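Local coordinates for Glucanase/chitosanase (Paenibacillus fukuinensis, PDB 4ZY9), which binds chitosan as a family 32 carbohydrate-binding module (CBM32) of a longer enzyme that probably hydrolyses chitosan and glucan chains, at residues 16-27 against 39-50; 85-93 against 105-116. The protein carries 1 engineered substitution. All coordinates share one frame; numbering follows the deposited sequence.

Both contacts lie toward the rim of one beta-sandwich, on opposite sides of its centre, with their own centres about 20 Å apart, and both are partly buried. Interaction 1 binds the loop after strand 14-17 to strands 39-40 and 48-54, so it joins the two sheets near one end strand; interaction 2 does the like near the other end strand, 90-95, against strands 102-107, 109-112 and 114-122. Their chemistry differs: a network of backbone, hydroxyl and indole hydrogen bonds in the first, and in the second stacking and CH-pi contacts with no hydrogen bond across. Strands 48-54 and 114-122 are neighbours, and there Arg116 of interaction 2 packs against Trp49 and Ile50 of interaction 1.

Interaction 1 of 2, residues 16-27 against 39-50; sequences TASSIEGAGFEA and WASAEGVDPQWI
Ala17 and Ile50 face each other as an antiparallel non-hydrogen-bonded pair, CA to CA 4.1 Å, and just beyond them Ser18 N donates to Trp49 O (2.9 Å). The hydroxyl of Ser18, turned between its own N and carbonyl carbon (chi1 46°), takes the N-H of Trp49, OG to N 2.9 Å. That leaves Ser18 CB squarely over the five-membered ring of Trp49, 3.6 Å from its centroid, with Ala17 C over the same face nearer the rim and Thr16 CG2 at the ring edge. Replacing Trp49 by an alanine would probably strip Ser18 CB and Thr16 CG2 of this surface and leave Arg116 without its cation-pi partner here. In the CBM32 beta-sandwich, strands 14-17 and 48-54 pair in one sheet, and Trp39 comes from the other. Its NE1 meets Ser19 O at 3.0 Å, in the plane of both indole and carbonyl, while Ile20 CG2 touches the ring edge and Ile50 CD1 rests over one face. Further along the loop, Ser19 OG accepts Ala42 N (2.8 Å) and Glu21 N donates to Ala40 O (2.8 Å). Ala40 N gives a longer bond to Phe25 O, 3.2 Å, and Ala40 CB packs on Phe25 CD1. One water donates to both Glu21 OE2 and Ser41 O. Phe25 N donating to Gly22 O closes a type II turn, and Glu26 OE2 accepts from Gly24 N.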
loop_
_atom_site.group_PDB
_atom_site.type_symbol
_atom_site.label_atom_id
_atom_site.label_comp_id
_atom_site.label_asym_id
_atom_site.label_seq_id
_atom_site.Cartn_x
_atom_site.Cartn_y
_atom_site.Cartn_z
ATOM N N THR A 16 6.122 -0.619 -6.394
ATOM C CA THR A 16 7.399 -0.035 -5.989
ATOM C C THR A 16 7.409 0.112 -4.513
ATOM O O THR A 16 6.405 0.685 -4.017
ATOM C CB THR A 16 7.568 1.309 -6.713
ATOM O OG1 THR A 16 7.444 1.078 -8.139
ATOM C CG2 THR A 16 8.873 1.893 -6.433
ATOM N N ALA A 17 8.449 -0.179 -3.820
ATOM C CA ALA A 17 8.543 0.001 -2.362
ATOM C C ALA A 17 9.766 0.703 -1.951
ATOM O O ALA A 17 10.805 0.686 -2.715
ATOM C CB ALA A 17 8.436 -1.319 -1.602
ATOM N N SER A 18 9.839 1.236 -0.811
ATOM C CA SER A 18 11.022 1.844 -0.299
ATOM C C SER A 18 12.125 0.796 -0.053
ATOM O O SER A 18 13.327 1.143 -0.240
ATOM C CB SER A 18 10.719 2.438 1.100
ATOM O OG SER A 18 9.997 1.530 1.891
ATOM N N SER A 19 11.851 -0.420 0.284
ATOM C CA SER A 19 12.840 -1.466 0.509
ATOM C C SER A 19 12.104 -2.796 0.451
ATOM O O SER A 19 10.811 -2.833 0.591
ATOM C CB SER A 19 13.566 -1.344 1.808
ATOM O OG SER A 19 12.717 -1.558 2.893
ATOM N N ILE A 20 12.857 -3.881 0.365
ATOM C CA ILE A 20 12.321 -5.194 0.500
ATOM C C ILE A 20 13.227 -5.982 1.435
ATOM O O ILE A 20 14.459 -5.689 1.543
ATOM C CB ILE A 20 12.134 -5.977 -0.843
ATOM C CG1 ILE A 20 13.496 -6.289 -1.498
ATOM C CG2 ILE A 20 11.172 -5.193 -1.762
ATOM C CD1 ILE A 20 13.273 -7.140 -2.686
ATOM N N GLU A 21 12.719 -6.959 2.101
ATOM C CA GLU A 21 13.463 -7.766 3.027
ATOM C C GLU A 21 14.489 -8.593 2.272
ATOM O O GLU A 21 15.638 -8.761 2.852
ATOM C CB GLU A 21 12.531 -8.685 3.830
ATOM C CG GLU A 21 13.223 -9.385 5.003
ATOM C CD GLU A 21 12.305 -10.433 5.578
ATOM O OE1 GLU A 21 12.522 -11.682 5.481
ATOM O OE2 GLU A 21 11.307 -10.044 6.142
ATOM N N GLY A 22 14.173 -9.088 1.109
ATOM C CA GLY A 22 15.042 -9.984 0.282
ATOM C C GLY A 22 14.201 -10.486 -0.837
ATOM O O GLY A 22 12.989 -10.234 -0.910
ATOM N N ALA A 23 14.804 -11.337 -1.663
ATOM C CA ALA A 23 14.105 -12.078 -2.637
ATOM C C ALA A 23 12.970 -12.884 -2.087
ATOM O O ALA A 23 13.117 -13.561 -1.092
ATOM C CB ALA A 23 15.066 -12.974 -3.429
ATOM N N GLY A 24 11.863 -12.783 -2.741
ATOM C CA GLY A 24 10.697 -13.412 -2.361
ATOM C C GLY A 24 9.702 -12.480 -1.608
ATOM O O GLY A 24 8.518 -12.891 -1.423
ATOM N N PHE A 25 10.107 -11.259 -1.336
ATOM C CA PHE A 25 9.293 -10.254 -0.570
ATOM C C PHE A 25 9.163 -8.991 -1.347
ATOM O O PHE A 25 8.975 -7.905 -0.760
ATOM C CB PHE A 25 9.961 -10.038 0.775
ATOM C CG PHE A 25 9.906 -11.281 1.635
ATOM C CD1 PHE A 25 8.685 -11.716 2.121
ATOM C CD2 PHE A 25 11.038 -12.053 1.928
ATOM C CE1 PHE A 25 8.582 -12.872 2.911
ATOM C CE2 PHE A 25 10.930 -13.148 2.768
ATOM C CZ PHE A 25 9.740 -13.540 3.269
ATOM N N GLU A 26 9.215 -9.110 -2.654
ATOM C CA GLU A 26 9.118 -7.970 -3.558
ATOM C C GLU A 26 7.771 -7.230 -3.391
ATOM O O GLU A 26 6.743 -7.814 -2.989
ATOM C CB GLU A 26 9.235 -8.415 -5.017
ATOM C CG GLU A 26 10.591 -9.004 -5.416
ATOM C CD GLU A 26 10.772 -10.458 -4.948
ATOM O OE1 GLU A 26 9.817 -11.132 -4.576
ATOM O OE2 GLU A 26 11.976 -10.943 -4.963
ATOM N N ALA A 27 7.792 -5.970 -3.728
ATOM C CA ALA A 27 6.559 -5.134 -3.654
ATOM C C ALA A 27 5.425 -5.764 -4.438
ATOM O O ALA A 27 4.278 -5.733 -3.974
ATOM C CB ALA A 27 6.883 -3.750 -4.179
ATOM N N TRP A 39 4.651 -8.658 0.270
ATOM C CA TRP A 39 5.756 -7.708 0.395
ATOM C C TRP A 39 6.177 -7.667 1.843
ATOM O O TRP A 39 5.324 -7.648 2.750
ATOM C CB TRP A 39 5.279 -6.315 -0.027
ATOM C CG TRP A 39 6.209 -5.250 0.347
ATOM C CD1 TRP A 39 7.547 -5.081 -0.161
ATOM C CD2 TRP A 39 6.003 -4.168 1.262
ATOM N NE1 TRP A 39 8.095 -3.992 0.421
ATOM C CE2 TRP A 39 7.202 -3.379 1.287
ATOM C CE3 TRP A 39 4.933 -3.751 2.077
ATOM C CZ2 TRP A 39 7.325 -2.198 1.992
ATOM C CZ3 TRP A 39 5.068 -2.637 2.810
ATOM C CH2 TRP A 39 6.248 -1.854 2.780
ATOM N N ALA A 40 7.471 -7.551 2.079
ATOM C CA ALA A 40 7.985 -7.221 3.445
ATOM C C ALA A 40 9.130 -6.236 3.207
ATOM O O ALA A 40 9.998 -6.496 2.320
ATOM C CB ALA A 40 8.474 -8.467 4.158
ATOM N N SER A 41 9.175 -5.183 3.968
ATOM C CA SER A 41 10.244 -4.170 3.850
ATOM C C SER A 41 11.474 -4.649 4.594
ATOM O O SER A 41 11.469 -5.623 5.351
ATOM C CB SER A 41 9.729 -2.860 4.566
ATOM O OG SER A 41 9.693 -2.942 5.935
ATOM N N ALA A 42 12.558 -3.854 4.470
ATOM C CA ALA A 42 13.627 -4.013 5.425
ATOM C C ALA A 42 13.154 -3.818 6.804
ATOM O O ALA A 42 12.206 -3.048 7.012
ATOM C CB ALA A 42 14.764 -3.034 5.117
ATOM N N GLU A 43 13.776 -4.433 7.795
ATOM C CA GLU A 43 13.332 -4.355 9.137
ATOM C C GLU A 43 14.082 -3.284 9.941
ATOM O O GLU A 43 15.276 -2.968 9.647
ATOM C CB GLU A 43 13.504 -5.704 9.844
ATOM C CG GLU A 43 12.906 -6.928 9.116
ATOM C CD GLU A 43 13.156 -8.312 9.804
ATOM O OE1 GLU A 43 14.366 -8.649 9.766
ATOM O OE2 GLU A 43 12.241 -9.063 10.376
ATOM N N GLY A 44 13.469 -2.818 10.987
ATOM C CA GLY A 44 14.138 -1.920 11.929
ATOM C C GLY A 44 14.220 -0.453 11.575
ATOM O O GLY A 44 14.901 0.305 12.293
ATOM N N VAL A 45 13.569 0.014 10.534
ATOM C CA VAL A 45 13.777 1.321 10.013
ATOM C C VAL A 45 12.484 1.931 9.551
ATOM O O VAL A 45 11.694 1.340 8.770
ATOM C CB VAL A 45 14.687 1.299 8.777
ATOM C CG1 VAL A 45 14.797 2.614 8.064
ATOM C CG2 VAL A 45 16.088 0.783 9.034
ATOM N N ASP A 46 12.198 3.135 10.067
ATOM C CA ASP A 46 11.044 3.938 9.678
ATOM C C ASP A 46 11.471 5.110 8.867
ATOM O O ASP A 46 12.600 5.666 9.162
ATOM C CB ASP A 46 10.332 4.441 10.952
ATOM C CG ASP A 46 9.886 3.292 11.815
ATOM O OD1 ASP A 46 9.181 2.381 11.296
ATOM O OD2 ASP A 46 10.246 3.240 12.994
ATOM N N PRO A 47 10.741 5.608 7.914
ATOM C CA PRO A 47 9.473 5.034 7.426
ATOM C C PRO A 47 9.718 3.975 6.394
ATOM O O PRO A 47 10.844 3.713 5.955
ATOM C CB PRO A 47 8.791 6.255 6.760
ATOM C CG PRO A 47 9.993 6.996 6.090
ATOM C CD PRO A 47 11.123 6.805 7.117
ATOM N N GLN A 48 8.680 3.300 5.957
ATOM C CA GLN A 48 8.656 2.467 4.772
ATOM C C GLN A 48 7.430 2.707 3.983
ATOM O O GLN A 48 6.424 3.180 4.531
ATOM C CB GLN A 48 8.780 0.973 5.094
ATOM C CG GLN A 48 9.992 0.640 5.904
ATOM C CD GLN A 48 11.347 0.743 5.192
ATOM O OE1 GLN A 48 12.413 0.815 5.913
ATOM N NE2 GLN A 48 11.391 0.598 3.932
ATOM N N TRP A 49 7.382 2.391 2.747
ATOM C CA TRP A 49 6.206 2.671 1.844
ATOM C C TRP A 49 6.142 1.710 0.732
ATOM O O TRP A 49 7.188 1.111 0.331
ATOM C CB TRP A 49 6.187 4.158 1.415
ATOM C CG TRP A 49 7.409 4.627 0.690
ATOM C CD1 TRP A 49 8.417 5.378 1.238
ATOM C CD2 TRP A 49 7.809 4.324 -0.643
ATOM N NE1 TRP A 49 9.392 5.606 0.344
ATOM C CE2 TRP A 49 9.076 5.029 -0.853
ATOM C CE3 TRP A 49 7.245 3.649 -1.676
ATOM C CZ2 TRP A 49 9.781 4.950 -2.062
ATOM C CZ3 TRP A 49 8.029 3.532 -2.908
ATOM C CH2 TRP A 49 9.222 4.197 -3.060
ATOM N N ILE A 50 4.968 1.588 0.124
ATOM C CA ILE A 50 4.763 0.821 -1.050
ATOM C C ILE A 50 3.715 1.492 -1.871
ATOM O O ILE A 50 2.685 1.934 -1.293
ATOM C CB ILE A 50 4.390 -0.646 -0.709
ATOM C CG1 ILE A 50 4.189 -1.494 -1.979
ATOM C CG2 ILE A 50 3.182 -0.733 0.226
ATOM C CD1 ILE A 50 4.239 -2.941 -1.681
HETATM O O HOH W 1 10.461 -7.629 6.986
#

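Interaction 2 of 2, residues 85-93 against 105-116; sequences TPTNWTTVY and ITFTARTAKYVR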
loop_
_atom_site.group_PDB
_atom_site.type_symbol
_atom_site.label_atom_id
_atom_site.label_comp_id
_atom_site.label_asym_id
_atom_site.label_seq_id
_atom_site.Cartn_x
_atom_site.Cartn_y
_atom_site.Cartn_z
ATOM N N THR A 85 7.214 9.455 -12.526
ATOM C CA THR A 85 7.481 8.988 -11.166
ATOM C C THR A 85 6.710 9.878 -10.186
ATOM O O THR A 85 6.833 11.081 -10.250
ATOM C CB THR A 85 8.996 9.085 -10.911
ATOM O OG1 THR A 85 9.644 8.248 -11.882
ATOM C CG2 THR A 85 9.312 8.645 -9.467
ATOM N N PRO A 86 5.941 9.314 -9.254
ATOM C CA PRO A 86 5.103 10.220 -8.450
ATOM C C PRO A 86 5.849 10.941 -7.385
ATOM O O PRO A 86 6.580 10.319 -6.604
ATOM C CB PRO A 86 4.076 9.237 -7.794
ATOM C CG PRO A 86 4.833 7.904 -7.803
ATOM C CD PRO A 86 5.615 7.905 -9.057
ATOM N N THR A 87 5.675 12.250 -7.359
ATOM C CA THR A 87 6.272 13.129 -6.372
ATOM C C THR A 87 5.205 14.024 -5.663
ATOM O O THR A 87 5.478 14.526 -4.529
ATOM C CB THR A 87 7.384 14.047 -6.991
ATOM O OG1 THR A 87 6.757 14.910 -7.868
ATOM C CG2 THR A 87 8.476 13.284 -7.694
ATOM N N ASN A 88 4.060 14.219 -6.302
ATOM C CA ASN A 88 3.000 15.036 -5.722
ATOM C C ASN A 88 1.921 14.051 -5.225
ATOM O O ASN A 88 1.248 13.405 -6.016
ATOM C CB ASN A 88 2.424 15.954 -6.771
ATOM C CG ASN A 88 3.428 16.834 -7.405
ATOM O OD1 ASN A 88 3.617 16.802 -8.656
ATOM N ND2 ASN A 88 3.977 17.741 -6.554
ATOM N N TRP A 89 1.816 14.009 -3.909
ATOM C CA TRP A 89 0.989 13.044 -3.150
ATOM C C TRP A 89 -0.029 13.827 -2.329
ATOM O O TRP A 89 0.306 14.868 -1.730
ATOM C CB TRP A 89 1.763 12.168 -2.187
ATOM C CG TRP A 89 2.747 11.224 -2.814
ATOM C CD1 TRP A 89 4.098 11.393 -2.896
ATOM C CD2 TRP A 89 2.475 9.971 -3.437
ATOM N NE1 TRP A 89 4.680 10.328 -3.517
ATOM C CE2 TRP A 89 3.741 9.425 -3.889
ATOM C CE3 TRP A 89 1.278 9.241 -3.682
ATOM C CZ2 TRP A 89 3.853 8.225 -4.493
ATOM C CZ3 TRP A 89 1.417 8.068 -4.334
ATOM C CH2 TRP A 89 2.707 7.551 -4.819
ATOM N N THR A 90 -1.282 13.369 -2.317
ATOM C CA THR A 90 -2.314 13.854 -1.411
ATOM C C THR A 90 -2.701 12.732 -0.481
ATOM O O THR A 90 -3.046 11.600 -0.923
ATOM C CB THR A 90 -3.537 14.298 -2.184
ATOM O OG1 THR A 90 -3.194 15.431 -3.033
ATOM C CG2 THR A 90 -4.575 14.805 -1.259
ATOM N N THR A 91 -2.642 12.993 0.828
ATOM C CA THR A 91 -3.131 12.068 1.810
ATOM C C THR A 91 -4.609 11.977 1.862
ATOM O O THR A 91 -5.263 13.049 1.888
ATOM C CB THR A 91 -2.539 12.430 3.204
ATOM O OG1 THR A 91 -1.122 12.325 3.015
ATOM C CG2 THR A 91 -3.105 11.607 4.296
ATOM N N VAL A 92 -5.153 10.804 1.789
ATOM C CA VAL A 92 -6.623 10.563 1.906
ATOM C C VAL A 92 -7.015 9.886 3.163
ATOM O O VAL A 92 -8.263 9.882 3.449
ATOM C CB VAL A 92 -7.109 9.843 0.647
ATOM C CG1 VAL A 92 -6.819 10.652 -0.558
ATOM C CG2 VAL A 92 -6.581 8.424 0.578
ATOM N N TYR A 93 -6.081 9.389 3.934
ATOM C CA TYR A 93 -6.407 8.704 5.150
ATOM C C TYR A 93 -5.180 8.751 6.059
ATOM O O TYR A 93 -4.045 8.499 5.480
ATOM C CB TYR A 93 -6.805 7.239 4.973
ATOM C CG TYR A 93 -6.994 6.451 6.228
ATOM C CD1 TYR A 93 -8.187 6.622 6.957
ATOM C CD2 TYR A 93 -6.087 5.609 6.701
ATOM C CE1 TYR A 93 -8.397 5.922 8.100
ATOM C CE2 TYR A 93 -6.275 4.854 7.858
ATOM C CZ TYR A 93 -7.470 5.037 8.562
ATOM O OH TYR A 93 -7.678 4.296 9.736
ATOM N N ILE A 105 -10.519 0.993 3.923
ATOM C CA ILE A 105 -10.706 2.418 4.019
ATOM C C ILE A 105 -11.339 2.961 2.809
ATOM O O ILE A 105 -10.888 2.713 1.709
ATOM C CB ILE A 105 -9.344 3.148 4.223
ATOM C CG1 ILE A 105 -8.530 2.551 5.383
ATOM C CG2 ILE A 105 -9.519 4.650 4.330
ATOM C CD1 ILE A 105 -7.106 2.217 5.036
ATOM N N THR A 106 -12.443 3.724 2.988
ATOM C CA THR A 106 -13.141 4.399 1.912
ATOM C C THR A 106 -12.994 5.950 2.061
ATOM O O THR A 106 -13.013 6.421 3.226
ATOM C CB THR A 106 -14.609 3.928 1.894
ATOM O OG1 THR A 106 -14.651 2.577 1.429
ATOM C CG2 THR A 106 -15.409 4.722 0.903
ATOM N N PHE A 107 -12.820 6.622 0.990
ATOM C CA PHE A 107 -12.587 8.074 0.972
ATOM C C PHE A 107 -13.333 8.696 -0.186
ATOM O O PHE A 107 -13.809 8.014 -1.063
ATOM C CB PHE A 107 -11.089 8.417 0.981
ATOM C CG PHE A 107 -10.234 7.574 0.066
ATOM C CD1 PHE A 107 -9.709 6.412 0.471
ATOM C CD2 PHE A 107 -10.089 7.981 -1.203
ATOM C CE1 PHE A 107 -8.946 5.688 -0.414
ATOM C CE2 PHE A 107 -9.320 7.245 -2.088
ATOM C CZ PHE A 107 -8.812 6.060 -1.679
ATOM N N THR A 108 -13.452 10.007 -0.197
ATOM C CA THR A 108 -14.096 10.674 -1.307
ATOM C C THR A 108 -13.326 10.446 -2.579
ATOM O O THR A 108 -12.029 10.480 -2.568
ATOM C CB THR A 108 -14.262 12.174 -1.073
ATOM O OG1 THR A 108 -13.087 12.763 -0.683
ATOM C CG2 THR A 108 -15.402 12.370 0.012
ATOM N N ALA A 109 -13.963 10.252 -3.669
ATOM C CA ALA A 109 -13.279 9.767 -4.847
ATOM C C ALA A 109 -12.232 10.740 -5.398
ATOM O O ALA A 109 -12.354 12.013 -5.369
ATOM C CB ALA A 109 -14.254 9.572 -5.972
ATOM N N ARG A 110 -11.146 10.183 -5.856
ATOM C CA ARG A 110 -10.006 10.923 -6.472
ATOM C C ARG A 110 -9.650 10.270 -7.748
ATOM O O ARG A 110 -9.998 9.098 -8.011
ATOM C CB ARG A 110 -8.874 10.946 -5.453
ATOM C CG ARG A 110 -9.069 12.186 -4.575
ATOM C CD ARG A 110 -8.011 12.340 -3.620
ATOM N NE ARG A 110 -8.477 13.121 -2.490
ATOM C CZ ARG A 110 -8.293 14.401 -2.335
ATOM N NH1 ARG A 110 -7.548 15.056 -3.191
ATOM N NH2 ARG A 110 -8.811 15.015 -1.274
ATOM N N THR A 111 -8.941 10.979 -8.624
ATOM C CA THR A 111 -8.337 10.371 -9.801
ATOM C C THR A 111 -6.846 10.167 -9.466
ATOM O O THR A 111 -6.166 11.081 -8.998
ATOM C CB THR A 111 -8.398 11.238 -11.062
ATOM O OG1 THR A 111 -9.805 11.507 -11.262
ATOM C CG2 THR A 111 -7.705 10.586 -12.178
ATOM N N ALA A 112 -6.400 8.934 -9.633
ATOM C CA ALA A 112 -4.987 8.590 -9.313
ATOM C C ALA A 112 -4.453 7.597 -10.290
ATOM O O ALA A 112 -5.157 6.724 -10.767
ATOM C CB ALA A 112 -4.929 7.982 -7.898
ATOM N N LYS A 113 -3.182 7.772 -10.595
ATOM C CA LYS A 113 -2.391 6.757 -11.270
ATOM C C LYS A 113 -1.632 5.934 -10.249
ATOM O O LYS A 113 -1.329 4.736 -10.514
ATOM C CB LYS A 113 -1.449 7.388 -12.284
ATOM C CG LYS A 113 -0.641 6.376 -13.066
ATOM C CD LYS A 113 0.198 7.008 -14.145
ATOM C CE LYS A 113 1.058 5.987 -14.822
ATOM N NZ LYS A 113 1.945 6.580 -15.856
ATOM N N TYR A 114 -1.271 6.487 -9.127
ATOM C CA TYR A 114 -0.507 5.804 -8.092
ATOM C C TYR A 114 -1.162 5.867 -6.742
ATOM O O TYR A 114 -1.698 6.941 -6.393
ATOM C CB TYR A 114 0.920 6.366 -7.975
ATOM C CG TYR A 114 1.694 6.461 -9.244
ATOM C CD1 TYR A 114 2.407 5.400 -9.755
ATOM C CD2 TYR A 114 1.651 7.620 -10.014
ATOM C CE1 TYR A 114 3.162 5.482 -10.936
ATOM C CE2 TYR A 114 2.387 7.715 -11.244
ATOM C CZ TYR A 114 3.125 6.671 -11.612
ATOM O OH TYR A 114 3.800 6.755 -12.844
ATOM N N VAL A 115 -1.114 4.782 -5.984
ATOM C CA VAL A 115 -1.738 4.744 -4.665
ATOM C C VAL A 115 -0.687 4.177 -3.698
ATOM O O VAL A 115 -0.103 3.104 -4.031
ATOM C CB VAL A 115 -3.017 3.880 -4.672
ATOM C CG1 VAL A 115 -3.643 3.881 -3.273
ATOM C CG2 VAL A 115 -3.959 4.392 -5.703
ATOM N N ARG A 116 -0.401 4.861 -2.622
ATOM C CA ARG A 116 0.661 4.542 -1.717
ATOM C C ARG A 116 0.177 4.299 -0.304
ATOM O O ARG A 116 -0.672 5.055 0.184
ATOM C CB ARG A 116 1.668 5.697 -1.665
ATOM C CG ARG A 116 2.954 5.438 -0.882
ATOM C CD ARG A 116 4.161 6.316 -1.199
ATOM N NE ARG A 116 3.984 7.682 -0.704
ATOM C CZ ARG A 116 5.008 8.530 -0.448
ATOM N NH1 ARG A 116 6.238 8.145 -0.728
ATOM N NH2 ARG A 116 4.760 9.686 0.075
#
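Trp89 and Arg116 stack flat on each other beside the outermost strand of one sheet of this beta-sandwich. Residues 85-93 run into and along that strand and lie against 105-116, a stretch that runs along the second sheet, turns corners at Thr108 and Lys113, and crosses into the first sheet as strand 114-122. The guanidinium plane of Arg116 is only 5° from the indole plane, and CZ sits 3.8 Å from the centroid of the five-membered ring, a cation-pi contact. A bend late in the arginine chain (chi3 72°) lays the group down this way, with CB over the six-membered ring and NE above the middle of the indole. Gln78 OE1 accepts from Arg116 NH2, and the indole of Trp49 is a second cation-pi partner, so the rotation of the guanidinium is well fixed.

Pro86 CB lies over the other face of Trp89, toward the rim, so the indole is held between proline and arginine. The same proline serves Tyr114: its CD is 3.8 Å from the ring centroid, almost straight above it, while Trp89 CH2 touches Tyr114 CB at 3.8 Å. The phenol OH is held by Ser83 O.

Along strand 90-95 the partners change. In one of the two modelled conformers of Arg110, Thr90 CG2 lies over one face of its guanidinium. Val92 and Tyr93 both face Ile77 in a classic beta bulge, and both of these successive residues turn toward 105-116. Ile105 lies across the Tyr93 ring, CG1 over its centre and CG2 3.5 Å from Tyr93 CD1. The methyls of Val92 divide: CG1, anti to the carbonyl carbon (chi1 -59°), slides along that same Arg110 conformer, and CG2 sits over Phe107, 3.6 Å from the ring centroid.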